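Local atomic coordinates of thermostable carboxypeptidase 1 (Pyrococcus furiosus, PDB entry 1KA2), a protein that releases amino acids one after another from the C-terminus of peptides with broad specificity, as a cobalt-binding metallocarboxypeptidase of the M32 family. Residues Lys182-Pro185 and Leu186-Ile190. Numbering follows the deposited sequence.
Sequences KLKP and LLDKI
Leu-187, Asp-188 and Lys-189 each give their backbone N-H to the carbonyl four residues earlier, on Leu-183, Lys-184 and Pro-185, continuing the alpha-helix through the kink at Pro-185, whose ring nitrogen cannot donate to the turn before. The last of these bonds, Lys-189 N to Pro-185 O at 2.9 Å, is nearly straight. On this frame, Lys-184 and Asp-188 offer a worked example of an i to i+4 salt bridge: Lys-184 NZ reaches Asp-188 OD1 over 2.9 Å. The ammonium approaches on the syn side of the carboxylate, 23° out of its plane. A bend at chi2 (-54°) turns the lysine chain along the helix, after which it runs extended and carries Lys-184 CD to within 3.4 Å of Asp-188 OD2. In Asp-188, CG sits beside its own backbone N and anti to the carbonyl carbon (chi1 -60°), which tips the carboxylate back toward the preceding turn. Asp-188 OD2 then lies 3.0 Å from Lys-184 O, an acceptor facing an acceptor, and the nearby ammonium probably eases that repulsion. Lys-184 NZ also makes a weak hydrogen bond to Leu-394 O. Were Lys-184 replaced by an alanine, the Asp-188 carboxylate would probably lose its cationic mate and turn more freely, with its repulsion from the backbone carbonyl less well offset. The buried leucines join this helix to other parts of the fold: Leu-183 and Leu-186 pack on helix 488-498, through Phe-490 and Val-494, while Leu-187 meets Phe-361 of helix 359-375. Away from the metal site, the helix thus combines apolar anchoring with a charge pair along a partly exposed flank, whose opposite charges probably reinforce the turn that contains Pro-185.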
# COMPACT_ATOMS: atom_id res chain seq x y z
N LYS A 182 3.27 -45.72 9.70
CA LYS A 182 3.67 -45.38 11.05
C LYS A 182 2.82 -44.32 11.75
O LYS A 182 2.62 -44.39 12.96
CB LYS A 182 5.14 -44.97 11.04
CG LYS A 182 6.00 -46.04 10.37
CD LYS A 182 7.48 -45.76 10.41
CE LYS A 182 8.25 -46.93 9.80
NZ LYS A 182 9.71 -46.68 9.74
N LEU A 183 2.32 -43.35 10.99
CA LEU A 183 1.50 -42.29 11.57
C LEU A 183 0.04 -42.71 11.66
O LEU A 183 -0.64 -42.41 12.63
CB LEU A 183 1.61 -41.02 10.72
CG LEU A 183 1.47 -39.66 11.41
CD1 LEU A 183 1.32 -38.60 10.33
CD2 LEU A 183 0.28 -39.63 12.34
N LYS A 184 -0.44 -43.42 10.65
CA LYS A 184 -1.83 -43.87 10.62
C LYS A 184 -2.22 -44.65 11.87
O LYS A 184 -3.20 -44.33 12.55
CB LYS A 184 -2.09 -44.73 9.37
CG LYS A 184 -3.47 -44.55 8.75
CD LYS A 184 -4.59 -44.76 9.77
CE LYS A 184 -5.96 -44.53 9.15
NZ LYS A 184 -7.04 -44.56 10.18
N PRO A 185 -1.45 -45.71 12.20
CA PRO A 185 -1.80 -46.49 13.40
C PRO A 185 -1.81 -45.62 14.66
O PRO A 185 -2.72 -45.73 15.49
CB PRO A 185 -0.73 -47.57 13.42
CG PRO A 185 0.45 -46.90 12.79
CD PRO A 185 -0.18 -46.17 11.63
N LEU A 186 -0.80 -44.76 14.79
CA LEU A 186 -0.70 -43.88 15.94
C LEU A 186 -2.01 -43.11 16.10
O LEU A 186 -2.49 -42.90 17.21
CB LEU A 186 0.47 -42.90 15.76
CG LEU A 186 1.20 -42.48 17.03
CD1 LEU A 186 2.27 -41.45 16.69
CD2 LEU A 186 0.21 -41.91 18.04
N LEU A 187 -2.58 -42.70 14.97
CA LEU A 187 -3.84 -41.98 14.99
C LEU A 187 -4.93 -42.87 15.58
O LEU A 187 -5.60 -42.49 16.54
CB LEU A 187 -4.25 -41.55 13.58
CG LEU A 187 -5.66 -40.95 13.46
CD1 LEU A 187 -5.76 -39.67 14.29
CD2 LEU A 187 -5.97 -40.67 12.00
N ASP A 188 -5.09 -44.05 15.00
CA ASP A 188 -6.10 -45.00 15.46
C ASP A 188 -5.99 -45.22 16.97
O ASP A 188 -6.99 -45.14 17.69
CB ASP A 188 -5.94 -46.35 14.75
CG ASP A 188 -6.08 -46.24 13.25
OD1 ASP A 188 -7.15 -45.78 12.77
OD2 ASP A 188 -5.13 -46.62 12.54
N LYS A 189 -4.78 -45.47 17.46
CA LYS A 189 -4.56 -45.70 18.88
C LYS A 189 -5.01 -44.48 19.69
O LYS A 189 -5.72 -44.61 20.69
CB LYS A 189 -3.08 -45.99 19.15
CG LYS A 189 -2.80 -46.48 20.57
CD LYS A 189 -3.42 -47.85 20.83
CE LYS A 189 -4.13 -47.91 22.18
NZ LYS A 189 -4.76 -49.24 22.42
N ILE A 190 -4.58 -43.29 19.26
CA ILE A 190 -4.94 -42.05 19.94
C ILE A 190 -6.45 -41.90 20.03
O ILE A 190 -7.01 -41.62 21.09
CB ILE A 190 -4.37 -40.82 19.19
CG1 ILE A 190 -2.86 -40.74 19.38
CG2 ILE A 190 -5.05 -39.55 19.69
CD1 ILE A 190 -2.21 -39.62 18.59